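Local coordinates for DNA repair protein RAD7 (PDB 5ZB2) that acts in the global genome repair complex, which promotes nucleotide excision repair of damage in nontranscribing DNA, the present chain being its Elc1-binding leucine-rich repeat part, at residues G257-I262 with S285-K290; D251-N256 with D277-D282; F147-K152 with L175-S180. One frame throughout, in Å; residues are numbered along the deposited sequence.

Interaction 1 (G257-I262 with S285-K290); sequences GLTAFI and SYFFSK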
ATOM      1  N   GLY A 257      -1.683  37.040  34.677  1.00 33.70           N
ATOM      2  CA  GLY A 257      -0.958  36.102  33.837  1.00 34.09           C
ATOM      3  C   GLY A 257      -0.008  36.760  32.857  1.00 35.14           C
ATOM      4  O   GLY A 257       1.214  36.677  33.017  1.00 36.14           O
ATOM      5  N   LEU A 258      -0.557  37.421  31.835  1.00 32.88           N
ATOM      6  CA  LEU A 258       0.283  38.033  30.808  1.00 34.96           C
ATOM      7  C   LEU A 258       1.209  39.089  31.398  1.00 35.80           C
ATOM      8  O   LEU A 258       2.422  39.067  31.164  1.00 36.97           O
ATOM      9  CB  LEU A 258      -0.585  38.649  29.710  1.00 35.55           C
ATOM     10  CG  LEU A 258      -1.283  37.695  28.743  1.00 36.28           C
ATOM     11  CD1 LEU A 258      -2.122  38.498  27.760  1.00 37.09           C
ATOM     12  CD2 LEU A 258      -0.281  36.821  28.004  1.00 36.10           C
ATOM     13  N   THR A 259       0.657  40.037  32.155  1.00 32.91           N
ATOM     14  CA  THR A 259       1.483  41.125  32.662  1.00 36.95           C
ATOM     15  C   THR A 259       2.521  40.622  33.658  1.00 36.47           C
ATOM     16  O   THR A 259       3.621  41.179  33.739  1.00 40.33           O
ATOM     17  CB  THR A 259       0.608  42.194  33.310  1.00 36.30           C
ATOM     18  OG1 THR A 259      -0.400  42.619  32.383  1.00 32.62           O
ATOM     19  CG2 THR A 259       1.455  43.395  33.715  1.00 38.35           C
ATOM     20  N   ALA A 260       2.194  39.573  34.412  1.00 35.80           N
ATOM     21  CA  ALA A 260       3.120  39.057  35.411  1.00 38.37           C
ATOM     22  C   ALA A 260       4.317  38.369  34.766  1.00 39.26           C
ATOM     23  O   ALA A 260       5.454  38.553  35.212  1.00 41.38           O
ATOM     24  CB  ALA A 260       2.395  38.085  36.341  1.00 38.37           C
ATOM     25  N   PHE A 261       4.088  37.583  33.711  1.00 37.49           N
ATOM     26  CA  PHE A 261       5.073  36.608  33.261  1.00 37.07           C
ATOM     27  C   PHE A 261       5.592  36.822  31.846  1.00 37.46           C
ATOM     28  O   PHE A 261       6.418  36.024  31.391  1.00 37.75           O
ATOM     29  CB  PHE A 261       4.485  35.196  33.366  1.00 36.26           C
ATOM     30  CG  PHE A 261       4.070  34.818  34.758  1.00 37.45           C
ATOM     31  CD1 PHE A 261       5.008  34.724  35.774  1.00 36.28           C
ATOM     32  CD2 PHE A 261       2.746  34.547  35.049  1.00 36.26           C
ATOM     33  CE1 PHE A 261       4.627  34.372  37.057  1.00 38.34           C
ATOM     34  CE2 PHE A 261       2.362  34.194  36.328  1.00 37.05           C
ATOM     35  CZ  PHE A 261       3.301  34.106  37.331  1.00 38.80           C
ATOM     36  N   ILE A 262       5.153  37.859  31.140  1.00 37.39           N
ATOM     37  CA  ILE A 262       5.718  38.173  29.828  1.00 39.90           C
ATOM     38  C   ILE A 262       6.821  39.205  30.033  1.00 41.27           C
ATOM     39  O   ILE A 262       6.569  40.259  30.635  1.00 40.65           O
ATOM     40  CB  ILE A 262       4.650  38.694  28.852  1.00 37.07           C
ATOM     41  CG1 ILE A 262       3.571  37.638  28.595  1.00 37.72           C
ATOM     42  CG2 ILE A 262       5.290  39.139  27.538  1.00 40.15           C
ATOM     43  CD1 ILE A 262       4.053  36.407  27.832  1.00 38.12           C
ATOM     44  N   SER A 285      -4.726  47.692  27.587  1.00 33.69           N
ATOM     45  CA  SER A 285      -3.932  48.915  27.613  1.00 37.69           C
ATOM     46  C   SER A 285      -2.885  48.840  28.714  1.00 36.35           C
ATOM     47  O   SER A 285      -1.708  49.145  28.494  1.00 36.65           O
ATOM     48  CB  SER A 285      -4.833  50.134  27.818  1.00 40.26           C
ATOM     49  OG  SER A 285      -5.684  50.335  26.705  1.00 52.37           O
ATOM     50  N   TYR A 286      -3.304  48.413  29.907  1.00 35.29           N
ATOM     51  CA  TYR A 286      -2.384  48.259  31.029  1.00 35.28           C
ATOM     52  C   TYR A 286      -1.228  47.337  30.664  1.00 38.26           C
ATOM     53  O   TYR A 286      -0.067  47.625  30.980  1.00 37.18           O
ATOM     54  CB  TYR A 286      -3.167  47.726  32.231  1.00 33.42           C
ATOM     55  CG  TYR A 286      -2.362  47.215  33.401  1.00 35.16           C
ATOM     56  CD1 TYR A 286      -1.872  48.087  34.368  1.00 33.72           C
ATOM     57  CD2 TYR A 286      -2.137  45.855  33.571  1.00 33.42           C
ATOM     58  CE1 TYR A 286      -1.157  47.621  35.452  1.00 34.11           C
ATOM     59  CE2 TYR A 286      -1.423  45.380  34.653  1.00 35.35           C
ATOM     60  CZ  TYR A 286      -0.937  46.269  35.590  1.00 34.12           C
ATOM     61  OH  TYR A 286      -0.228  45.802  36.666  1.00 32.93           O
ATOM     62  N   PHE A 287      -1.523  46.241  29.963  1.00 36.96           N
ATOM     63  CA  PHE A 287      -0.491  45.263  29.639  1.00 36.13           C
ATOM     64  C   PHE A 287       0.435  45.772  28.543  1.00 37.89           C
ATOM     65  O   PHE A 287       1.658  45.614  28.628  1.00 36.97           O
ATOM     66  CB  PHE A 287      -1.145  43.947  29.220  1.00 36.87           C
ATOM     67  CG  PHE A 287      -0.196  42.980  28.593  1.00 37.13           C
ATOM     68  CD1 PHE A 287       0.825  42.408  29.337  1.00 36.10           C
ATOM     69  CD2 PHE A 287      -0.325  42.636  27.259  1.00 35.76           C
ATOM     70  CE1 PHE A 287       1.705  41.515  28.758  1.00 37.55           C
ATOM     71  CE2 PHE A 287       0.550  41.739  26.671  1.00 38.46           C
ATOM     72  CZ  PHE A 287       1.568  41.178  27.420  1.00 38.44           C
ATOM     73  N   PHE A 288      -0.129  46.371  27.490  1.00 38.61           N
ATOM     74  CA  PHE A 288       0.691  46.789  26.359  1.00 39.43           C
ATOM     75  C   PHE A 288       1.649  47.916  26.733  1.00 43.44           C
ATOM     76  O   PHE A 288       2.760  47.983  26.194  1.00 45.37           O
ATOM     77  CB  PHE A 288      -0.200  47.220  25.190  1.00 40.63           C
ATOM     78  CG  PHE A 288      -0.889  46.075  24.484  1.00 40.55           C
ATOM     79  CD1 PHE A 288      -0.255  44.853  24.312  1.00 39.81           C
ATOM     80  CD2 PHE A 288      -2.170  46.228  23.992  1.00 39.95           C
ATOM     81  CE1 PHE A 288      -0.891  43.810  23.663  1.00 40.44           C
ATOM     82  CE2 PHE A 288      -2.810  45.188  23.339  1.00 42.40           C
ATOM     83  CZ  PHE A 288      -2.173  43.980  23.176  1.00 42.61           C
ATOM     84  N   SER A 289       1.253  48.811  27.641  1.00 42.96           N
ATOM     85  CA  SER A 289       2.153  49.892  28.019  1.00 46.19           C
ATOM     86  C   SER A 289       3.362  49.382  28.790  1.00 47.15           C
ATOM     87  O   SER A 289       4.390  50.063  28.826  1.00 47.43           O
ATOM     88  CB  SER A 289       1.411  50.942  28.846  1.00 46.16           C
ATOM     89  OG  SER A 289       1.124  50.458  30.145  1.00 43.86           O
ATOM     90  N   LYS A 290       3.269  48.194  29.387  1.00 45.32           N
ATOM     91  CA  LYS A 290       4.379  47.663  30.171  1.00 47.09           C
ATOM     92  C   LYS A 290       5.451  47.033  29.291  1.00 47.99           C
ATOM     93  O   LYS A 290       6.643  47.122  29.605  1.00 48.80           O
ATOM     94  CB  LYS A 290       3.857  46.636  31.175  1.00 47.39           C
ATOM     95  CG  LYS A 290       4.949  45.945  31.973  1.00 55.91           C
ATOM     96  CD  LYS A 290       4.377  44.874  32.873  1.00 55.48           C
ATOM     97  CE  LYS A 290       5.429  44.318  33.816  1.00 64.25           C
ATOM     98  NZ  LYS A 290       6.543  43.648  33.090  1.00 66.91           N
TER
HETATM   99  O   HOH W   1       7.935  41.098  33.376  1.00 54.95           O

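Interaction 2 (D251-N256 with D277-D282); sequences DSMIIN and DQITTD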
ATOM      1  N   ASP A 251     -10.180  39.539  32.518  1.00 36.46           N
ATOM      2  CA  ASP A 251      -9.035  40.412  32.759  1.00 34.63           C
ATOM      3  C   ASP A 251      -8.044  39.785  33.732  1.00 34.02           C
ATOM      4  O   ASP A 251      -6.853  40.122  33.708  1.00 29.42           O
ATOM      5  CB  ASP A 251      -9.508  41.766  33.293  1.00 34.05           C
ATOM      6  CG  ASP A 251     -10.097  42.652  32.208  1.00 38.92           C
ATOM      7  OD1 ASP A 251      -9.997  42.292  31.010  1.00 35.98           O
ATOM      8  OD2 ASP A 251     -10.647  43.723  32.556  1.00 36.91           O
ATOM      9  N   SER A 252      -8.511  38.876  34.591  1.00 32.93           N
ATOM     10  CA  SER A 252      -7.614  38.211  35.531  1.00 36.48           C
ATOM     11  C   SER A 252      -6.452  37.553  34.801  1.00 33.56           C
ATOM     12  O   SER A 252      -5.294  37.655  35.224  1.00 32.44           O
ATOM     13  CB  SER A 252      -8.390  37.179  36.350  1.00 36.48           C
ATOM     14  OG  SER A 252      -7.509  36.422  37.154  1.00 37.33           O
ATOM     15  N   MET A 253      -6.745  36.867  33.694  1.00 34.18           N
ATOM     16  CA  MET A 253      -5.680  36.285  32.883  1.00 34.95           C
ATOM     17  C   MET A 253      -4.729  37.365  32.385  1.00 34.03           C
ATOM     18  O   MET A 253      -3.516  37.141  32.288  1.00 33.48           O
ATOM     19  CB  MET A 253      -6.280  35.514  31.705  1.00 33.52           C
ATOM     20  CG  MET A 253      -5.266  34.766  30.862  1.00 34.45           C
ATOM     21  SD  MET A 253      -4.529  35.747  29.536  1.00 39.74           S
ATOM     22  CE  MET A 253      -5.894  35.834  28.375  1.00 36.18           C
ATOM     23  N   ILE A 254      -5.263  38.548  32.077  1.00 32.26           N
ATOM     24  CA  ILE A 254      -4.437  39.630  31.550  1.00 33.86           C
ATOM     25  C   ILE A 254      -3.584  40.232  32.660  1.00 34.21           C
ATOM     26  O   ILE A 254      -2.386  40.476  32.481  1.00 33.98           O
ATOM     27  CB  ILE A 254      -5.317  40.707  30.888  1.00 34.92           C
ATOM     28  CG1 ILE A 254      -6.211  40.102  29.796  1.00 35.37           C
ATOM     29  CG2 ILE A 254      -4.448  41.839  30.334  1.00 34.27           C
ATOM     30  CD1 ILE A 254      -5.462  39.530  28.611  1.00 39.56           C
ATOM     31  N   ILE A 255      -4.194  40.495  33.815  1.00 33.04           N
ATOM     32  CA  ILE A 255      -3.499  41.185  34.896  1.00 33.17           C
ATOM     33  C   ILE A 255      -2.558  40.235  35.624  1.00 33.64           C
ATOM     34  O   ILE A 255      -1.393  40.563  35.873  1.00 32.69           O
ATOM     35  CB  ILE A 255      -4.522  41.816  35.860  1.00 31.60           C
ATOM     36  CG1 ILE A 255      -5.452  42.777  35.108  1.00 31.77           C
ATOM     37  CG2 ILE A 255      -3.816  42.537  37.009  1.00 32.73           C
ATOM     38  CD1 ILE A 255      -4.741  43.897  34.373  1.00 32.42           C
ATOM     39  N   ASN A 256      -3.045  39.049  35.980  1.00 32.11           N
ATOM     40  CA  ASN A 256      -2.284  38.118  36.801  1.00 33.65           C
ATOM     41  C   ASN A 256      -1.472  37.117  35.991  1.00 35.64           C
ATOM     42  O   ASN A 256      -0.642  36.410  36.574  1.00 35.68           O
ATOM     43  CB  ASN A 256      -3.232  37.364  37.737  1.00 33.19           C
ATOM     44  CG  ASN A 256      -4.083  38.300  38.574  1.00 35.56           C
ATOM     45  OD1 ASN A 256      -5.314  38.260  38.523  1.00 36.32           O
ATOM     46  ND2 ASN A 256      -3.429  39.155  39.347  1.00 35.40           N
ATOM     47  N   ASP A 277     -15.051  38.055  24.916  1.00 49.48           N
ATOM     48  CA  ASP A 277     -15.949  39.173  25.174  1.00 49.35           C
ATOM     49  C   ASP A 277     -15.900  39.678  26.613  1.00 48.96           C
ATOM     50  O   ASP A 277     -16.627  40.623  26.940  1.00 48.43           O
ATOM     51  CB  ASP A 277     -17.389  38.778  24.827  1.00 53.32           C
ATOM     52  CG  ASP A 277     -17.990  37.819  25.834  1.00 56.23           C
ATOM     53  OD1 ASP A 277     -17.259  36.939  26.332  1.00 58.12           O
ATOM     54  OD2 ASP A 277     -19.194  37.952  26.137  1.00 63.84           O
ATOM     55  N   GLN A 278     -15.084  39.081  27.484  1.00 48.33           N
ATOM     56  CA  GLN A 278     -14.948  39.566  28.855  1.00 46.51           C
ATOM     57  C   GLN A 278     -13.674  40.370  29.085  1.00 43.45           C
ATOM     58  O   GLN A 278     -13.573  41.057  30.105  1.00 41.28           O
ATOM     59  CB  GLN A 278     -14.998  38.393  29.843  1.00 47.17           C
ATOM     60  CG  GLN A 278     -16.375  37.745  29.945  1.00 50.44           C
ATOM     61  CD  GLN A 278     -16.496  36.799  31.123  1.00 53.74           C
ATOM     62  OE1 GLN A 278     -16.803  37.216  32.240  1.00 56.20           O
ATOM     63  NE2 GLN A 278     -16.264  35.515  30.878  1.00 65.79           N
ATOM     64  N   ILE A 279     -12.715  40.320  28.158  1.00 43.47           N
ATOM     65  CA  ILE A 279     -11.497  41.109  28.279  1.00 40.98           C
ATOM     66  C   ILE A 279     -11.797  42.564  27.944  1.00 42.15           C
ATOM     67  O   ILE A 279     -12.407  42.868  26.909  1.00 41.02           O
ATOM     68  CB  ILE A 279     -10.402  40.531  27.370  1.00 41.80           C
ATOM     69  CG1 ILE A 279     -10.056  39.109  27.833  1.00 43.65           C
ATOM     70  CG2 ILE A 279      -9.173  41.438  27.364  1.00 41.78           C
ATOM     71  CD1 ILE A 279      -8.941  38.436  27.051  1.00 44.54           C
ATOM     72  N   THR A 280     -11.355  43.473  28.810  1.00 37.98           N
ATOM     73  CA  THR A 280     -11.677  44.888  28.687  1.00 38.57           C
ATOM     74  C   THR A 280     -10.556  45.654  27.993  1.00 37.57           C
ATOM     75  O   THR A 280      -9.411  45.205  27.907  1.00 36.39           O
ATOM     76  CB  THR A 280     -11.936  45.513  30.061  1.00 38.55           C
ATOM     77  OG1 THR A 280     -10.709  45.558  30.802  1.00 35.67           O
ATOM     78  CG2 THR A 280     -12.971  44.708  30.836  1.00 40.35           C
ATOM     79  N   THR A 281     -10.913  46.842  27.502  1.00 37.52           N
ATOM     80  CA  THR A 281      -9.922  47.753  26.941  1.00 39.06           C
ATOM     81  C   THR A 281      -8.867  48.118  27.977  1.00 38.97           C
ATOM     82  O   THR A 281      -7.683  48.261  27.649  1.00 36.22           O
ATOM     83  CB  THR A 281     -10.620  49.014  26.432  1.00 38.82           C
ATOM     84  OG1 THR A 281     -11.677  48.641  25.540  1.00 44.35           O
ATOM     85  CG2 THR A 281      -9.638  49.932  25.716  1.00 40.31           C
ATOM     86  N   ASP A 282      -9.283  48.274  29.233  1.00 37.97           N
ATOM     87  CA  ASP A 282      -8.373  48.726  30.280  1.00 38.97           C
ATOM     88  C   ASP A 282      -7.251  47.721  30.514  1.00 37.11           C
ATOM     89  O   ASP A 282      -6.074  48.095  30.579  1.00 34.45           O
ATOM     90  CB  ASP A 282      -9.161  48.968  31.567  1.00 39.50           C
ATOM     91  CG  ASP A 282     -10.228  50.034  31.402  1.00 47.18           C
ATOM     92  OD1 ASP A 282      -9.958  51.040  30.714  1.00 44.72           O
ATOM     93  OD2 ASP A 282     -11.336  49.864  31.955  1.00 53.29           O
TER
HETATM   94  O   HOH W   2     -12.934  40.680  32.672  1.00 32.85           O

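Interaction 3 (F147-K152 with L175-S180); sequences FFVIMK and LINCGS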
ATOM      1  N   PHE A 147       1.356   5.944  18.709  1.00 38.38           N
ATOM      2  CA  PHE A 147       2.138   6.929  17.970  1.00 37.95           C
ATOM      3  C   PHE A 147       3.033   7.737  18.904  1.00 38.46           C
ATOM      4  O   PHE A 147       4.193   8.014  18.575  1.00 37.87           O
ATOM      5  CB  PHE A 147       1.200   7.844  17.181  1.00 35.80           C
ATOM      6  CG  PHE A 147       1.865   9.070  16.635  1.00 34.07           C
ATOM      7  CD1 PHE A 147       2.655   9.001  15.504  1.00 35.74           C
ATOM      8  CD2 PHE A 147       1.692  10.297  17.251  1.00 36.10           C
ATOM      9  CE1 PHE A 147       3.266  10.128  15.001  1.00 37.29           C
ATOM     10  CE2 PHE A 147       2.298  11.428  16.750  1.00 36.26           C
ATOM     11  CZ  PHE A 147       3.084  11.345  15.620  1.00 37.22           C
ATOM     12  N   PHE A 148       2.521   8.116  20.077  1.00 36.42           N
ATOM     13  CA  PHE A 148       3.316   8.921  21.003  1.00 38.54           C
ATOM     14  C   PHE A 148       4.428   8.105  21.653  1.00 39.98           C
ATOM     15  O   PHE A 148       5.506   8.643  21.924  1.00 39.08           O
ATOM     16  CB  PHE A 148       2.411   9.538  22.067  1.00 35.08           C
ATOM     17  CG  PHE A 148       1.417  10.521  21.517  1.00 36.03           C
ATOM     18  CD1 PHE A 148       1.805  11.475  20.594  1.00 34.74           C
ATOM     19  CD2 PHE A 148       0.091  10.482  21.910  1.00 35.79           C
ATOM     20  CE1 PHE A 148       0.894  12.376  20.081  1.00 32.67           C
ATOM     21  CE2 PHE A 148      -0.823  11.377  21.399  1.00 34.84           C
ATOM     22  CZ  PHE A 148      -0.421  12.323  20.484  1.00 33.60           C
ATOM     23  N   VAL A 149       4.200   6.814  21.905  1.00 40.34           N
ATOM     24  CA  VAL A 149       5.280   5.962  22.401  1.00 41.93           C
ATOM     25  C   VAL A 149       6.423   5.926  21.392  1.00 42.28           C
ATOM     26  O   VAL A 149       7.598   6.066  21.750  1.00 43.49           O
ATOM     27  CB  VAL A 149       4.753   4.549  22.711  1.00 41.55           C
ATOM     28  CG1 VAL A 149       5.899   3.593  23.043  1.00 40.49           C
ATOM     29  CG2 VAL A 149       3.758   4.594  23.863  1.00 41.01           C
ATOM     30  N   ILE A 150       6.092   5.749  20.111  1.00 41.27           N
ATOM     31  CA  ILE A 150       7.116   5.697  19.072  1.00 42.35           C
ATOM     32  C   ILE A 150       7.854   7.024  18.963  1.00 43.96           C
ATOM     33  O   ILE A 150       9.048   7.050  18.644  1.00 46.50           O
ATOM     34  CB  ILE A 150       6.481   5.294  17.725  1.00 42.93           C
ATOM     35  CG1 ILE A 150       5.953   3.860  17.806  1.00 43.29           C
ATOM     36  CG2 ILE A 150       7.494   5.421  16.583  1.00 44.28           C
ATOM     37  CD1 ILE A 150       5.135   3.432  16.613  1.00 43.80           C
ATOM     38  N   MET A 151       7.165   8.139  19.202  1.00 41.56           N
ATOM     39  CA  MET A 151       7.768   9.462  19.091  1.00 43.96           C
ATOM     40  C   MET A 151       8.354   9.959  20.410  1.00 44.87           C
ATOM     41  O   MET A 151       8.808  11.105  20.476  1.00 46.59           O
ATOM     42  CB  MET A 151       6.728  10.475  18.584  1.00 41.65           C
ATOM     43  CG  MET A 151       6.204  10.202  17.174  1.00 41.52           C
ATOM     44  SD  MET A 151       7.493  10.224  15.909  1.00 38.24           S
ATOM     45  CE  MET A 151       8.006  11.939  15.966  1.00 41.71           C
ATOM     46  N   LYS A 152       8.347   9.132  21.450  1.00 45.27           N
ATOM     47  CA  LYS A 152       8.873   9.515  22.754  1.00 47.71           C
ATOM     48  C   LYS A 152      10.254  10.145  22.624  1.00 49.02           C
ATOM     49  O   LYS A 152      11.167   9.553  22.042  1.00 48.05           O
ATOM     50  CB  LYS A 152       8.929   8.278  23.653  1.00 48.01           C
ATOM     51  CG  LYS A 152       9.415   8.537  25.067  1.00 61.32           C
ATOM     52  CD  LYS A 152       9.418   7.253  25.883  1.00 63.91           C
ATOM     53  CE  LYS A 152       9.915   7.494  27.300  1.00 72.01           C
ATOM     54  NZ  LYS A 152       9.949   6.237  28.100  1.00 75.53           N
ATOM     55  N   LEU A 175       1.433  13.939  26.711  1.00 38.06           N
ATOM     56  CA  LEU A 175       2.220  14.645  27.714  1.00 38.18           C
ATOM     57  C   LEU A 175       3.164  13.697  28.439  1.00 38.67           C
ATOM     58  O   LEU A 175       4.332  14.027  28.661  1.00 37.72           O
ATOM     59  CB  LEU A 175       1.291  15.341  28.703  1.00 37.85           C
ATOM     60  CG  LEU A 175       0.406  16.429  28.096  1.00 37.46           C
ATOM     61  CD1 LEU A 175      -0.565  16.971  29.132  1.00 37.10           C
ATOM     62  CD2 LEU A 175       1.253  17.547  27.512  1.00 35.03           C
ATOM     63  N   ILE A 176       2.676  12.510  28.808  1.00 38.95           N
ATOM     64  CA  ILE A 176       3.525  11.534  29.481  1.00 39.41           C
ATOM     65  C   ILE A 176       4.724  11.174  28.611  1.00 40.35           C
ATOM     66  O   ILE A 176       5.855  11.096  29.100  1.00 40.62           O
ATOM     67  CB  ILE A 176       2.698  10.291  29.865  1.00 40.47           C
ATOM     68  CG1 ILE A 176       1.717  10.646  30.985  1.00 40.96           C
ATOM     69  CG2 ILE A 176       3.610   9.145  30.299  1.00 39.45           C
ATOM     70  CD1 ILE A 176       0.755   9.531  31.358  1.00 43.71           C
ATOM     71  N   ASN A 177       4.504  10.958  27.312  1.00 39.07           N
ATOM     72  CA  ASN A 177       5.577  10.479  26.445  1.00 40.93           C
ATOM     73  C   ASN A 177       6.430  11.592  25.848  1.00 41.21           C
ATOM     74  O   ASN A 177       7.609  11.362  25.557  1.00 42.99           O
ATOM     75  CB  ASN A 177       4.999   9.629  25.310  1.00 40.69           C
ATOM     76  CG  ASN A 177       4.550   8.261  25.782  1.00 42.25           C
ATOM     77  OD1 ASN A 177       5.367   7.359  25.956  1.00 44.55           O
ATOM     78  ND2 ASN A 177       3.247   8.102  25.993  1.00 42.13           N
ATOM     79  N   CYS A 178       5.876  12.792  25.657  1.00 37.10           N
ATOM     80  CA  CYS A 178       6.584  13.849  24.947  1.00 39.43           C
ATOM     81  C   CYS A 178       6.564  15.196  25.656  1.00 38.44           C
ATOM     82  O   CYS A 178       7.114  16.163  25.118  1.00 37.06           O
ATOM     83  CB  CYS A 178       5.996  14.021  23.538  1.00 39.82           C
ATOM     84  SG  CYS A 178       5.813  12.469  22.623  1.00 40.48           S
ATOM     85  N   GLY A 179       5.960  15.288  26.838  1.00 37.15           N
ATOM     86  CA  GLY A 179       5.807  16.552  27.534  1.00 40.35           C
ATOM     87  C   GLY A 179       7.062  17.396  27.618  1.00 42.17           C
ATOM     88  O   GLY A 179       7.082  18.535  27.142  1.00 44.13           O
ATOM     89  N   SER A 180       8.117  16.857  28.232  1.00 43.55           N
ATOM     90  CA  SER A 180       9.344  17.624  28.427  1.00 44.60           C
ATOM     91  C   SER A 180      10.044  17.965  27.118  1.00 43.24           C
ATOM     92  O   SER A 180      10.925  18.831  27.116  1.00 45.01           O
ATOM     93  CB  SER A 180      10.301  16.851  29.336  1.00 46.35           C
ATOM     94  OG  SER A 180      10.657  15.611  28.754  1.00 53.43           O
TER

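Interaction 1 (G257-I262 with S285-K290)
Thr259 and Phe287 mark the nearest backbone approach of two helix segments, 257-261 and 285-290, that run almost parallel, their axes 9.7 Å apart and inclined by 19°. The same two residues carry most of the contact. Phe287 has its CG anti to the backbone N (chi1 168°), which sends the ring across to the other helix. There Leu258 lays CB over one face of the ring in a CH-pi contact, 4.0 Å from the centroid, while Ile262 CB and Thr259 OG1 sit at the edge, OG1 being 3.3 Å from Phe287 CD1. That hydroxyl is hydrogen-bonded back to Ile254 O in its own helix. Were Phe287 cut back to an alanine, a gap would probably open beside Leu258 CB and Ile262 CB, leaving Leu258 without its ring partner. The methyl branch, Thr259 CG2, meets Tyr286 CE2 at 3.6 Å and Lys290 CD at 3.4 Å. Lys290 reaches over Thr259 with an extended chain bent only at its last torsion, and a water 2.9 Å from its NZ links it to Ile262 O. Such side-by-side packing of successive, near-parallel helices belongs to the convex side of a leucine-rich repeat solenoid.

Interaction 2 (D251-N256 with D277-D282)
Asp251 meets Thr280 through both carboxylate oxygens, and the polar part of the contact rests chiefly on the backbone bond. Thr280 N gives its hydrogen to Asp251 OD1 at 2.8 Å along a nearly straight line (167°), arriving on the syn lone pair. Thr280 OG1 donates to Asp251 OD2, also from the syn side but 22° out of the carboxylate plane; the modelled 2.5 Å between OG1 and OD2 is unusually short, and its exact length is doubtful. The two side chains meet at about a right angle. Ser283 OG also lies within hydrogen-bonding reach of Asp251 OD1, shared with Thr280 O. A water bridges backbone to backbone next to this pair, accepting from Asp251 N and donating to Gln278 O at 2.7 Å.

The setting is that of neighbouring turns in a leucine-rich repeat solenoid: the first turn of helix 251-261 meets the loop leading into helix 281-290, whose N-cap is Thr280.

The apolar part is made by buried residues, Ile279, Ile254 and Met253. Ile279 CD1 lies 4.0 Å from Ile254 CD1, the two isoleucines crossing at about a right angle, and 4.2 Å from Met253 CE. Leu284 borders both isoleucines, while Met253 also packs on Ile227 of the preceding helix, 224-234.

Interaction 3 (F147-K152 with L175-S180)
Asn177 packs against the backbone of Phe148 and Val149 near the end of helix 141-150, joining two successive helices of the leucine-rich repeat solenoid at their C-terminal ends. Its CG lies anti to its own carbonyl carbon (chi1 -74°), which carries the amide along these two residues. Asn177 CB approaches Phe148 O at 3.6 Å, and OD1 comes to 3.8 Å from both CA and CG2 of Val149, the two side chains lying obliquely to each other. These are van der Waals contacts: the amide's ND2 is instead hydrogen-bonded to Asn173 O, one turn back in its own helix, which helps to fix the rotation of the group.

Phe148 starts toward the other segment with its CB, but its ring leads away into the interior, where it packs edge-to-face with Phe158. Cys178, the residue after Asn177, brings its SG to 3.9 Å from both Phe148 O and Met151 O, and Leu155 also touches its side chain.

Lys152 follows the helix end and crosses Asn177 at about a right angle. Its fully extended chain starts just beyond the Asn177 carbonyl oxygen, with CG 3.4 Å from Asn177 O, and the same oxygen receives a CA-H...O contact from Lys152 CA at 3.6 Å.

Overall arrangement
Reading from the N terminus, interaction 3 comes first, closing a loop of 22 residues that holds strand 157-161 and so linking helix 141-150 to helix 168-178. It is complete before the other two begin, and its nearest atoms stay about 18 Å from theirs. Further along, 251-256 opens interaction 2 and 257-262 opens interaction 1; 277-282 then closes the former and 285-290 the latter, so the two cross. Both join helix 251-261 to helix 281-290 or its lead-in, around strand 270-272: interaction 2 at the N-terminal ends, interaction 1 at the C-terminal ends. They touch directly, Ile255 CD1 meeting Tyr286 CD2. All three contacts thus join consecutive helices along the solenoid.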